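Local coordinates for L-Ala-D/L-Glu Epimerase (Escherichia coli, PDB 1JPD), which belongs to the enolase superfamily, pairing a mandelate racemase/muconate lactonizing enzyme-type N-terminal domain with a barrel-forming C-terminal domain, at residues A148-V153 with D173-V178; A202-P207 with L223-D228; S273-C278 with F298-G303; A30-V35 with E47-P52; N248-K253 with G277-T282. All blocks are in the same frame, centred on the assembly; numbering follows the deposited sequence.

Overall arrangement
From the N terminus, contact 4 closes first, folding strand 29-39 back on strand 42-48 in the N-terminal domain. Contacts 1 and 2 follow in series in the barrel: 148-153 meets 173-178 across one helix, and 202-207 meets 223-228 across a helix-free loop. They touch where strands 175-179 and 203-205 run side by side. Contact 5 opens at 248-253 and closes at 277-282, and contact 3 starts at 273, so these two cross, sharing Gly-277 and Cys-278. Lys-152 of contact 1 reaches Asp-300 of contact 3 through a salt bridge across the barrel. Glu-47 and Thr-49 of contact 4 bond to Thr-282 and Leu-280 of contact 5, joining the two domains.

Contact 1: residues A148-V153 with D173-V178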
# COMPACT_ATOMS: atom_id res chain seq x y z
N ALA A 148 -18.89 -2.77 -4.49
CA ALA A 148 -17.79 -1.84 -4.23
C ALA A 148 -18.28 -0.43 -3.96
O ALA A 148 -18.80 0.24 -4.85
CB ALA A 148 -16.83 -1.85 -5.40
N LYS A 149 -18.10 0.03 -2.73
CA LYS A 149 -18.52 1.38 -2.35
C LYS A 149 -17.44 2.41 -2.66
O LYS A 149 -17.74 3.58 -2.89
CB LYS A 149 -18.89 1.42 -0.87
CG LYS A 149 -20.17 0.67 -0.54
CD LYS A 149 -20.39 0.54 0.97
CE LYS A 149 -21.66 -0.25 1.25
NZ LYS A 149 -21.72 -1.52 0.46
N LEU A 150 -16.19 1.97 -2.66
CA LEU A 150 -15.05 2.85 -2.93
C LEU A 150 -14.42 2.42 -4.25
O LEU A 150 -13.95 1.30 -4.38
CB LEU A 150 -14.02 2.74 -1.80
CG LEU A 150 -12.73 3.53 -1.97
CD1 LEU A 150 -13.04 5.01 -2.11
CD2 LEU A 150 -11.84 3.30 -0.77
N LEU A 151 -14.42 3.32 -5.22
CA LEU A 151 -13.85 3.05 -6.53
C LEU A 151 -12.59 3.89 -6.73
O LEU A 151 -12.59 5.09 -6.47
CB LEU A 151 -14.84 3.39 -7.64
CG LEU A 151 -16.18 2.67 -7.68
CD1 LEU A 151 -17.01 3.16 -8.86
CD2 LEU A 151 -15.94 1.17 -7.79
N LYS A 152 -11.51 3.25 -7.19
CA LYS A 152 -10.28 3.98 -7.46
C LYS A 152 -10.20 4.12 -8.97
O LYS A 152 -9.95 3.14 -9.68
CB LYS A 152 -9.05 3.22 -6.95
CG LYS A 152 -7.74 3.97 -7.17
CD LYS A 152 -6.55 3.26 -6.54
CE LYS A 152 -6.25 1.94 -7.22
NZ LYS A 152 -5.15 1.21 -6.54
N VAL A 153 -10.43 5.33 -9.47
CA VAL A 153 -10.40 5.55 -10.91
C VAL A 153 -8.98 5.85 -11.37
O VAL A 153 -8.37 6.81 -10.90
CB VAL A 153 -11.31 6.73 -11.32
CG1 VAL A 153 -11.23 6.94 -12.81
CG2 VAL A 153 -12.74 6.44 -10.90
N ASP A 173 -23.60 7.64 -6.24
CA ASP A 173 -23.44 7.41 -4.81
C ASP A 173 -22.11 6.80 -4.41
O ASP A 173 -21.79 6.72 -3.23
CB ASP A 173 -24.56 6.51 -4.28
CG ASP A 173 -25.92 7.16 -4.39
OD1 ASP A 173 -26.03 8.35 -4.04
OD2 ASP A 173 -26.87 6.47 -4.82
N ALA A 174 -21.34 6.35 -5.40
CA ALA A 174 -20.05 5.74 -5.12
C ALA A 174 -19.04 6.75 -4.62
O ALA A 174 -19.05 7.91 -5.05
CB ALA A 174 -19.51 5.08 -6.39
N THR A 175 -18.19 6.33 -3.68
CA THR A 175 -17.13 7.20 -3.18
C THR A 175 -16.01 7.02 -4.22
O THR A 175 -15.60 5.89 -4.49
CB THR A 175 -16.59 6.74 -1.82
OG1 THR A 175 -17.64 6.78 -0.84
CG2 THR A 175 -15.45 7.65 -1.37
N LEU A 176 -15.53 8.11 -4.80
CA LEU A 176 -14.50 8.02 -5.83
C LEU A 176 -13.16 8.65 -5.45
O LEU A 176 -13.12 9.74 -4.89
CB LEU A 176 -14.97 8.69 -7.12
CG LEU A 176 -16.32 8.31 -7.74
CD1 LEU A 176 -16.60 9.22 -8.91
CD2 LEU A 176 -16.29 6.86 -8.18
N ILE A 177 -12.06 7.94 -5.76
CA ILE A 177 -10.72 8.48 -5.54
C ILE A 177 -10.02 8.28 -6.88
O ILE A 177 -10.29 7.33 -7.60
CB ILE A 177 -9.97 7.78 -4.39
CG1 ILE A 177 -9.81 6.28 -4.65
CG2 ILE A 177 -10.72 8.00 -3.08
CD1 ILE A 177 -9.04 5.57 -3.54
N VAL A 178 -9.14 9.22 -7.24
CA VAL A 178 -8.44 9.16 -8.52
C VAL A 178 -6.93 8.98 -8.38
O VAL A 178 -6.27 9.71 -7.65
CB VAL A 178 -8.69 10.44 -9.35
CG1 VAL A 178 -7.65 10.57 -10.45
CG2 VAL A 178 -10.08 10.41 -9.95
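Leu-150 and Thr-175 open a run of parallel pairs that continues through Leu-151 with Leu-176 and Lys-152 with Ile-177 to Val-153 with Val-178. Four backbone hydrogen bonds hold the two strands, from Thr-175 N to Lys-149 O at one end to Val-153 N to Ile-177 O at the other; the two inner bonds, at Leu-151 N and Ile-177 N, are straighter than the two at the ends. The side chains alternate between two faces. On the face of Leu-150, Lys-152, Thr-175 and Ile-177, Leu-150 extends its CG away from its own backbone N (chi1 177°), which brings CD1 across to the methyl CG2 of Thr-175 at 3.7 Å and to CG2 of Ile-177 at 3.9 Å. Ile-177 holds CG1 between its backbone N and carbonyl carbon (chi1 60°), and this branch lies against the neighbouring strand, with CG1 3.9 Å from CB of Lys-152. Beyond that aliphatic base the lysine chain bends at chi3 and leaves the strand pair, carrying NZ to a salt bridge with Asp-300. On the other face Leu-151 and Leu-176 share one rotamer and lie side by side, pointing the same way: CD2 of Leu-176 sits 3.8 Å from CB of Leu-151. Leu-151 CD1 also reaches CB of Ala-174 at 4.0 Å, and Val-153 CB meets Val-178 CG2 at 4.1 Å. Helices 133-145 and 160-170 cover this second face. Strand 150-154, helix 160-170 and strand 175-179 thus form a beta-alpha-beta crossover, the repeating unit of a TIM-type barrel, with the lysine face turned inward.

Contact 2: residues A202-P207 with L223-D228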
# COMPACT_ATOMS: atom_id res chain seq x y z
N ALA A 202 -13.50 12.35 -3.67
CA ALA A 202 -12.98 12.43 -2.32
C ALA A 202 -11.48 12.71 -2.23
O ALA A 202 -11.03 13.39 -1.30
CB ALA A 202 -13.30 11.14 -1.56
N MET A 203 -10.71 12.19 -3.18
CA MET A 203 -9.27 12.38 -3.14
C MET A 203 -8.56 12.14 -4.47
O MET A 203 -8.99 11.30 -5.26
CB MET A 203 -8.68 11.48 -2.05
CG MET A 203 -7.18 11.45 -1.95
SD MET A 203 -6.44 10.30 -3.15
CE MET A 203 -6.59 8.72 -2.25
N LEU A 204 -7.49 12.89 -4.72
CA LEU A 204 -6.68 12.78 -5.92
C LEU A 204 -5.29 12.30 -5.49
O LEU A 204 -4.65 12.91 -4.64
CB LEU A 204 -6.56 14.13 -6.62
CG LEU A 204 -5.52 14.20 -7.74
CD1 LEU A 204 -5.90 13.26 -8.89
CD2 LEU A 204 -5.41 15.64 -8.23
N GLU A 205 -4.82 11.21 -6.10
CA GLU A 205 -3.53 10.63 -5.72
C GLU A 205 -2.35 10.87 -6.67
O GLU A 205 -2.44 10.59 -7.87
CB GLU A 205 -3.73 9.13 -5.48
CG GLU A 205 -2.51 8.35 -5.10
CD GLU A 205 -2.86 6.94 -4.62
OE1 GLU A 205 -3.89 6.39 -5.08
OE2 GLU A 205 -2.11 6.38 -3.79
N GLN A 206 -1.26 11.39 -6.12
CA GLN A 206 -0.01 11.65 -6.86
C GLN A 206 -0.16 12.02 -8.33
O GLN A 206 0.26 11.27 -9.21
CB GLN A 206 0.90 10.42 -6.75
CG GLN A 206 2.32 10.60 -7.29
CD GLN A 206 3.29 11.17 -6.26
OE1 GLN A 206 3.19 10.87 -5.07
NE2 GLN A 206 4.24 11.97 -6.73
N PRO A 207 -0.73 13.19 -8.62
CA PRO A 207 -0.91 13.63 -10.01
C PRO A 207 0.40 13.98 -10.71
O PRO A 207 0.51 13.85 -11.93
CB PRO A 207 -1.83 14.83 -9.87
CG PRO A 207 -1.38 15.41 -8.58
CD PRO A 207 -1.29 14.19 -7.70
N LEU A 223 -9.58 19.60 -3.37
CA LEU A 223 -9.87 18.29 -2.77
C LEU A 223 -8.57 17.79 -2.19
O LEU A 223 -7.50 18.26 -2.57
CB LEU A 223 -10.39 17.28 -3.81
CG LEU A 223 -9.41 16.63 -4.79
CD1 LEU A 223 -10.11 15.50 -5.53
CD2 LEU A 223 -8.90 17.67 -5.77
N PRO A 224 -8.65 16.85 -1.25
CA PRO A 224 -7.41 16.33 -0.67
C PRO A 224 -6.56 15.71 -1.78
O PRO A 224 -7.09 15.05 -2.68
CB PRO A 224 -7.90 15.29 0.33
CG PRO A 224 -9.31 15.73 0.65
CD PRO A 224 -9.82 16.17 -0.69
N ILE A 225 -5.25 15.94 -1.72
CA ILE A 225 -4.34 15.38 -2.71
C ILE A 225 -3.36 14.49 -1.96
O ILE A 225 -2.67 14.94 -1.04
CB ILE A 225 -3.62 16.51 -3.51
CG1 ILE A 225 -4.66 17.33 -4.28
CG2 ILE A 225 -2.60 15.91 -4.48
CD1 ILE A 225 -4.08 18.32 -5.28
N CYS A 226 -3.30 13.22 -2.35
CA CYS A 226 -2.44 12.23 -1.67
C CYS A 226 -1.08 11.92 -2.27
O CYS A 226 -0.93 11.79 -3.48
CB CYS A 226 -3.21 10.91 -1.51
SG CYS A 226 -2.44 9.73 -0.37
N ALA A 227 -0.09 11.76 -1.39
CA ALA A 227 1.26 11.43 -1.81
C ALA A 227 1.40 9.92 -1.82
O ALA A 227 0.97 9.23 -0.89
CB ALA A 227 2.27 12.04 -0.84
N ASP A 228 1.99 9.40 -2.90
CA ASP A 228 2.21 7.96 -3.05
C ASP A 228 3.71 7.74 -3.25
O ASP A 228 4.42 7.40 -2.32
CB ASP A 228 1.43 7.42 -4.24
CG ASP A 228 1.47 5.90 -4.33
OD1 ASP A 228 2.09 5.26 -3.45
OD2 ASP A 228 0.87 5.35 -5.28
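Leu-204 pairs with Ile-225 and Glu-205 with Cys-226 in two neighbouring parallel strands of the C-terminal barrel, here linked by a connection without a helix. The backbone ladder consists of Leu-204 N to Pro-224 O (3.0 Å), Cys-226 N to Leu-204 O (2.7 Å) and Gln-206 N to Cys-226 O (2.7 Å). Apolar packing occurs on both faces. Outward, toward helix 189-198, CB of Leu-204 meets CD1 of Leu-223 at 4.0 Å, and the side chains of Pro-207 and Ile-225 cross at about a right angle, CD to CG2 3.9 Å. Inward, Met-203, bent at chi2 and chi3, lays SD on CB of Cys-226 at 3.7 Å.

Charged groups gather at the C-terminal ends of the strands, the side where enolase-superfamily barrels carry their active sites. The carboxylate planes of Glu-205 and Asp-228 are 33° apart, with OE2 of Glu-205 3.5 Å from OD2 of Asp-228, two acceptors of like charge. Each has an outside partner: Asn-248 ND2 bonds Glu-205 OE2, and Lys-253 NZ forms a salt bridge with Asp-228 OD1. Gln-206 prolongs the ladder with its side chain: a bend at chi2 (87°) turns the amide back, its NE2 bonding Leu-208 O, while OE1 accepts the backbone N-H of Asp-228 at 2.9 Å, in the plane of the amide carbonyl.

Contact 3: residues S273-C278 with F298-G303; sequences SLMLGC and FADLDG
Met-275 crosses Phe-298 obliquely, its CG resting 3.9 Å from CB of the phenylalanine, whose ring swings away from strand 273-276. The methionine runs fully extended, CG opposite the backbone N (chi1 -177°), and this straight chain passes beyond Phe-298 to set its methyl CE 3.8 Å from CB of Asp-300. The CB of Asp-300 thus meets a methyl group, while its carboxylate turns to Lys-152, with which OD2 forms a salt bridge. On the other side of the strand, Leu-276 and Leu-301 meet at a slant: CD2 of Leu-301 lies 3.6 Å from both CG and CD2 of Leu-276, a branch-to-branch contact that joins the strand to the loop beyond strand 298-299. Two nearly straight backbone bonds fix the offset of these side chains, Leu-276 N to Phe-298 O at 3.0 Å and Asp-300 N to Leu-276 O at 2.8 Å. Further on, the two chains keep roughly the same direction but no longer pair as strands. There Cys-278 points at the opposite segment, holding SG between its own backbone N and carbonyl carbon (chi1 73°); the sulfur lies 3.5 Å from Gly-303 N.

Strand 298-299 is short and weakly bonded. It follows helix 283-289, which completes a beta-alpha-beta unit with strand 273-276. Strand 246-249 flanks the latter on its other edge, helix 257-269 packs on Leu-274, and strand 121-128 meets Ala-299, Asp-300 and Asp-302, bringing the last barrel strand against the first.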
# COMPACT_ATOMS: atom_id res chain seq x y z
N SER A 273 -3.76 13.26 6.55
CA SER A 273 -4.76 12.21 6.63
C SER A 273 -4.02 10.97 6.12
O SER A 273 -3.01 11.10 5.42
CB SER A 273 -5.99 12.53 5.76
OG SER A 273 -5.62 13.10 4.52
N LEU A 274 -4.48 9.78 6.47
CA LEU A 274 -3.77 8.57 6.04
C LEU A 274 -4.54 7.66 5.11
O LEU A 274 -5.77 7.64 5.09
CB LEU A 274 -3.35 7.75 7.26
CG LEU A 274 -2.61 8.41 8.42
CD1 LEU A 274 -2.25 7.35 9.44
CD2 LEU A 274 -1.37 9.13 7.92
N MET A 275 -3.79 6.90 4.34
CA MET A 275 -4.34 5.92 3.42
C MET A 275 -3.41 4.72 3.54
O MET A 275 -2.22 4.88 3.76
CB MET A 275 -4.33 6.46 2.00
CG MET A 275 -4.97 5.51 1.03
SD MET A 275 -4.79 6.04 -0.67
CE MET A 275 -5.29 4.55 -1.49
N LEU A 276 -3.95 3.51 3.42
CA LEU A 276 -3.12 2.31 3.50
C LEU A 276 -3.11 1.64 2.14
O LEU A 276 -4.17 1.28 1.62
CB LEU A 276 -3.66 1.34 4.56
CG LEU A 276 -2.89 0.02 4.75
CD1 LEU A 276 -1.49 0.31 5.25
CD2 LEU A 276 -3.62 -0.88 5.75
N GLY A 277 -1.93 1.49 1.55
CA GLY A 277 -1.83 0.86 0.24
C GLY A 277 -1.09 -0.46 0.29
O GLY A 277 -0.78 -0.98 1.35
N CYS A 278 -0.80 -1.01 -0.88
CA CYS A 278 -0.10 -2.28 -0.96
C CYS A 278 0.47 -2.39 -2.35
O CYS A 278 0.15 -1.59 -3.22
CB CYS A 278 -1.06 -3.44 -0.72
SG CYS A 278 -2.16 -3.74 -2.16
N PHE A 298 -8.83 5.53 3.80
CA PHE A 298 -9.07 4.61 2.70
C PHE A 298 -8.12 3.43 2.81
O PHE A 298 -6.98 3.59 3.23
CB PHE A 298 -8.86 5.29 1.35
CG PHE A 298 -9.70 6.52 1.15
CD1 PHE A 298 -9.17 7.78 1.40
CD2 PHE A 298 -11.03 6.41 0.76
CE1 PHE A 298 -9.95 8.92 1.25
CE2 PHE A 298 -11.81 7.55 0.61
CZ PHE A 298 -11.28 8.80 0.86
N ALA A 299 -8.61 2.25 2.44
CA ALA A 299 -7.78 1.05 2.47
C ALA A 299 -7.74 0.48 1.06
O ALA A 299 -8.78 0.14 0.49
CB ALA A 299 -8.37 0.03 3.43
N ASP A 300 -6.54 0.39 0.50
CA ASP A 300 -6.37 -0.19 -0.83
C ASP A 300 -5.50 -1.42 -0.60
O ASP A 300 -4.27 -1.37 -0.76
CB ASP A 300 -5.68 0.82 -1.75
CG ASP A 300 -5.62 0.35 -3.20
OD1 ASP A 300 -6.25 -0.68 -3.51
OD2 ASP A 300 -4.95 1.01 -4.02
N LEU A 301 -6.14 -2.53 -0.22
CA LEU A 301 -5.43 -3.76 0.09
C LEU A 301 -5.77 -4.98 -0.76
O LEU A 301 -5.46 -6.10 -0.37
CB LEU A 301 -5.67 -4.14 1.55
CG LEU A 301 -5.43 -3.09 2.64
CD1 LEU A 301 -6.05 -3.56 3.95
CD2 LEU A 301 -3.93 -2.85 2.79
N ASP A 302 -6.38 -4.78 -1.93
CA ASP A 302 -6.75 -5.94 -2.72
C ASP A 302 -5.64 -6.53 -3.60
O ASP A 302 -5.92 -7.30 -4.52
CB ASP A 302 -8.02 -5.65 -3.56
CG ASP A 302 -7.76 -4.72 -4.74
OD1 ASP A 302 -8.72 -4.48 -5.51
OD2 ASP A 302 -6.62 -4.22 -4.91
N GLY A 303 -4.40 -6.19 -3.32
CA GLY A 303 -3.30 -6.73 -4.10
C GLY A 303 -3.43 -8.22 -4.40
O GLY A 303 -3.28 -8.64 -5.55

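Contact 4: residues A30-V35 with E47-P52; sequences ARVVVV and ECTPYP
Val-33 and Cys-48 form the tight centre of this contact as an antiparallel hydrogen-bonded pair. Val-33 N bonds Cys-48 O at 2.9 Å, the straighter of the two; the return bond, Cys-48 N to Val-33 O at 3.1 Å, is more bent, with 136° at the hydrogen. Their side chains share one face, CB of Val-33 lying 3.9 Å from SG of Cys-48, and helix 89-104 covers the sulfur. On the opposite face Glu-47 stretches its chain over Val-32 at an angle, with CG opposite the backbone N (chi1 176°). Its aliphatic part meets the valine, CG to Val-32 CB 3.9 Å, and the carboxylate goes on to Thr-282 and Arg-284 in the barrel domain. Val-32 CG1 also lies 3.5 Å from the hydroxyl OG1 of Thr-49, which bonds to Leu-280 O.

Past Cys-48 the pairing gives way. Pro-50 still touches Val-33, the two side chains crossing at about a right angle, with Pro-50 CG 4.1 Å from Val-33 CG2, but the backbones no longer bond directly: a water bridges them, donating to Arg-31 O at 2.8 Å and to Pro-50 O at 3.1 Å. Arg-31 is exposed and turns its guanidinium away, to a salt bridge with Glu-29. Strands 29-39 and 42-48 make a beta hairpin, two members of the three-stranded antiparallel sheet of the N-terminal domain, which in this superfamily caps the barrel.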
# COMPACT_ATOMS: atom_id res chain seq x y z
N ALA A 30 3.72 -11.43 -10.09
CA ALA A 30 4.06 -10.62 -8.92
C ALA A 30 5.24 -11.28 -8.23
O ALA A 30 5.09 -12.34 -7.64
CB ALA A 30 2.87 -10.52 -7.97
N ARG A 31 6.40 -10.66 -8.28
CA ARG A 31 7.57 -11.24 -7.66
C ARG A 31 7.76 -10.84 -6.21
O ARG A 31 7.91 -9.66 -5.91
CB ARG A 31 8.81 -10.88 -8.48
CG ARG A 31 8.78 -11.54 -9.85
CD ARG A 31 10.08 -11.38 -10.61
NE ARG A 31 10.18 -12.43 -11.62
CZ ARG A 31 10.75 -13.61 -11.41
NH1 ARG A 31 11.29 -13.90 -10.23
NH2 ARG A 31 10.76 -14.52 -12.38
N VAL A 32 7.74 -11.82 -5.32
CA VAL A 32 7.90 -11.56 -3.90
C VAL A 32 9.04 -12.36 -3.27
O VAL A 32 9.41 -13.42 -3.75
CB VAL A 32 6.61 -11.89 -3.11
CG1 VAL A 32 5.42 -11.17 -3.73
CG2 VAL A 32 6.38 -13.40 -3.09
N VAL A 33 9.59 -11.82 -2.19
CA VAL A 33 10.66 -12.50 -1.48
C VAL A 33 10.13 -12.84 -0.09
O VAL A 33 9.60 -11.98 0.62
CB VAL A 33 11.90 -11.60 -1.35
CG1 VAL A 33 12.91 -12.26 -0.43
CG2 VAL A 33 12.52 -11.37 -2.72
N VAL A 34 10.27 -14.11 0.29
CA VAL A 34 9.79 -14.55 1.59
C VAL A 34 10.92 -14.84 2.56
O VAL A 34 11.98 -15.35 2.17
CB VAL A 34 8.93 -15.83 1.47
CG1 VAL A 34 8.32 -16.17 2.82
CG2 VAL A 34 7.86 -15.66 0.42
N VAL A 35 10.70 -14.51 3.83
CA VAL A 35 11.68 -14.77 4.87
C VAL A 35 11.01 -15.49 6.02
O VAL A 35 10.08 -14.98 6.64
CB VAL A 35 12.31 -13.48 5.41
CG1 VAL A 35 13.12 -13.80 6.67
CG2 VAL A 35 13.20 -12.86 4.34
N GLU A 47 6.76 -11.38 4.25
CA GLU A 47 6.85 -11.28 2.80
C GLU A 47 7.09 -9.83 2.38
O GLU A 47 6.80 -8.90 3.13
CB GLU A 47 5.56 -11.79 2.16
CG GLU A 47 5.50 -11.64 0.65
CD GLU A 47 4.19 -12.13 0.07
OE1 GLU A 47 3.84 -13.29 0.33
OE2 GLU A 47 3.52 -11.35 -0.65
N CYS A 48 7.63 -9.65 1.18
CA CYS A 48 7.86 -8.32 0.64
C CYS A 48 7.86 -8.37 -0.89
O CYS A 48 7.98 -9.45 -1.50
CB CYS A 48 9.18 -7.74 1.15
SG CYS A 48 10.66 -8.37 0.35
N THR A 49 7.71 -7.21 -1.50
CA THR A 49 7.69 -7.10 -2.95
C THR A 49 8.69 -6.05 -3.41
O THR A 49 8.43 -4.86 -3.30
CB THR A 49 6.29 -6.69 -3.45
OG1 THR A 49 5.36 -7.72 -3.11
CG2 THR A 49 6.30 -6.49 -4.96
N PRO A 50 9.86 -6.48 -3.91
CA PRO A 50 10.87 -5.52 -4.38
C PRO A 50 10.21 -4.48 -5.30
O PRO A 50 9.51 -4.84 -6.26
CB PRO A 50 11.88 -6.41 -5.10
CG PRO A 50 11.81 -7.68 -4.30
CD PRO A 50 10.32 -7.87 -4.11
N TYR A 51 10.45 -3.21 -5.00
CA TYR A 51 9.87 -2.09 -5.75
C TYR A 51 10.81 -1.63 -6.86
O TYR A 51 11.76 -0.89 -6.60
CB TYR A 51 9.57 -0.92 -4.80
CG TYR A 51 8.50 0.05 -5.28
CD1 TYR A 51 7.73 -0.22 -6.41
CD2 TYR A 51 8.25 1.23 -4.58
CE1 TYR A 51 6.73 0.66 -6.83
CE2 TYR A 51 7.25 2.12 -4.99
CZ TYR A 51 6.50 1.82 -6.11
OH TYR A 51 5.50 2.67 -6.53
N PRO A 52 10.55 -2.05 -8.11
CA PRO A 52 11.40 -1.65 -9.24
C PRO A 52 11.68 -0.15 -9.26
O PRO A 52 12.84 0.28 -9.31
CB PRO A 52 10.61 -2.12 -10.46
CG PRO A 52 9.91 -3.35 -9.94
CD PRO A 52 9.43 -2.90 -8.57
O HOH W 1 8.84 -7.62 -7.53

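Contact 5: residues N248-K253 with G277-T282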
# COMPACT_ATOMS: atom_id res chain seq x y z
N ASN A 248 0.06 8.05 1.32
CA ASN A 248 -0.30 6.66 1.09
C ASN A 248 0.80 5.79 1.71
O ASN A 248 1.92 5.73 1.19
CB ASN A 248 -0.40 6.39 -0.41
CG ASN A 248 -0.82 4.97 -0.73
OD1 ASN A 248 -0.35 4.02 -0.11
ND2 ASN A 248 -1.68 4.81 -1.72
N ILE A 249 0.49 5.12 2.82
CA ILE A 249 1.46 4.27 3.50
C ILE A 249 1.50 2.85 2.93
O ILE A 249 0.47 2.20 2.79
CB ILE A 249 1.12 4.14 5.02
CG1 ILE A 249 1.18 5.52 5.68
CG2 ILE A 249 2.10 3.18 5.69
CD1 ILE A 249 0.64 5.53 7.11
N LYS A 250 2.70 2.39 2.59
CA LYS A 250 2.92 1.04 2.06
C LYS A 250 4.12 0.46 2.77
O LYS A 250 5.18 1.10 2.83
CB LYS A 250 3.18 1.06 0.56
CG LYS A 250 1.97 1.41 -0.25
CD LYS A 250 2.25 1.28 -1.73
CE LYS A 250 1.05 1.70 -2.53
NZ LYS A 250 1.25 1.52 -3.98
N LEU A 251 3.97 -0.74 3.32
CA LEU A 251 5.05 -1.38 4.05
C LEU A 251 6.35 -1.55 3.26
O LEU A 251 7.43 -1.46 3.84
CB LEU A 251 4.60 -2.73 4.61
CG LEU A 251 3.37 -2.69 5.52
CD1 LEU A 251 3.28 -4.01 6.27
CD2 LEU A 251 3.46 -1.53 6.48
N ASP A 252 6.26 -1.80 1.96
CA ASP A 252 7.46 -1.95 1.14
C ASP A 252 8.23 -0.63 1.06
O ASP A 252 9.45 -0.63 0.87
CB ASP A 252 7.11 -2.42 -0.28
CG ASP A 252 6.61 -3.86 -0.31
OD1 ASP A 252 7.35 -4.76 0.15
OD2 ASP A 252 5.49 -4.10 -0.82
N LYS A 253 7.53 0.50 1.18
CA LYS A 253 8.19 1.80 1.12
C LYS A 253 8.68 2.24 2.50
O LYS A 253 9.74 2.86 2.62
CB LYS A 253 7.24 2.87 0.54
CG LYS A 253 6.81 2.64 -0.91
CD LYS A 253 5.92 3.78 -1.42
CE LYS A 253 4.63 3.90 -0.60
NZ LYS A 253 3.77 5.06 -1.01
N GLY A 277 -1.93 1.49 1.55
CA GLY A 277 -1.83 0.86 0.24
C GLY A 277 -1.09 -0.46 0.29
O GLY A 277 -0.78 -0.98 1.35
N CYS A 278 -0.80 -1.01 -0.88
CA CYS A 278 -0.10 -2.28 -0.96
C CYS A 278 0.47 -2.39 -2.35
O CYS A 278 0.15 -1.59 -3.22
CB CYS A 278 -1.06 -3.44 -0.72
SG CYS A 278 -2.16 -3.74 -2.16
N MET A 279 1.31 -3.40 -2.56
CA MET A 279 1.89 -3.67 -3.87
C MET A 279 1.22 -4.99 -4.27
O MET A 279 0.32 -5.45 -3.56
CB MET A 279 3.40 -3.92 -3.76
CG MET A 279 4.15 -2.83 -3.05
SD MET A 279 4.32 -1.40 -4.10
CE MET A 279 5.49 -0.46 -3.19
N LEU A 280 1.62 -5.57 -5.39
CA LEU A 280 1.07 -6.87 -5.79
C LEU A 280 1.70 -7.81 -4.76
O LEU A 280 2.91 -7.78 -4.55
CB LEU A 280 1.51 -7.24 -7.21
CG LEU A 280 0.81 -6.46 -8.33
CD1 LEU A 280 1.38 -6.86 -9.67
CD2 LEU A 280 -0.68 -6.72 -8.27
N CYS A 281 0.89 -8.65 -4.12
CA CYS A 281 1.40 -9.53 -3.08
C CYS A 281 0.43 -10.65 -2.74
O CYS A 281 -0.65 -10.74 -3.32
CB CYS A 281 1.66 -8.70 -1.82
SG CYS A 281 0.14 -7.85 -1.22
N THR A 282 0.81 -11.51 -1.80
CA THR A 282 -0.07 -12.59 -1.35
C THR A 282 -0.72 -12.09 -0.07
O THR A 282 -0.35 -11.02 0.44
CB THR A 282 0.70 -13.89 -1.02
OG1 THR A 282 1.38 -13.74 0.22
CG2 THR A 282 1.69 -14.23 -2.11
O HOH W 2 1.65 -2.11 2.40
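The flat peptide group joining Gly-277 to Cys-278 is covered on one face by the extended chain of Lys-250, with CG 3.6 Å from Gly-277 C and CE 3.7 Å from Cys-278 N. The carbonyl oxygen of Asp-300 lies over the other face. At the carbonyl end, a water donates to Gly-277 O at 2.9 Å and accepts from Leu-251 N at 2.8 Å. The amide of Asn-248 approaches the glycine with its oxygen, OD1 standing 3.5 Å from Gly-277 CA, while ND2 is bound by Glu-205. Gly-277 N bonds Ile-249 O at 2.8 Å, nearly straight at the hydrogen though tilted from the carbonyl plane.

Here two adjacent parallel barrel strands, 246-249 and 273-276, run out into their C-terminal ends, the first passing through Lys-250, the N-cap residue, into helix 251-254. The straight chain of Lys-250 runs along the other segment as far as its tip, where NZ makes a weak bond to Cys-278 O. Met-279 bends at chi2 (-74°) and folds back, bringing CE to 4.0 Å from Lys-250 CD; the side chain of Met-279 crosses that of Lys-253 at about a right angle. Lys-253 NZ turns back to Asn-248 O, 3.0 Å away.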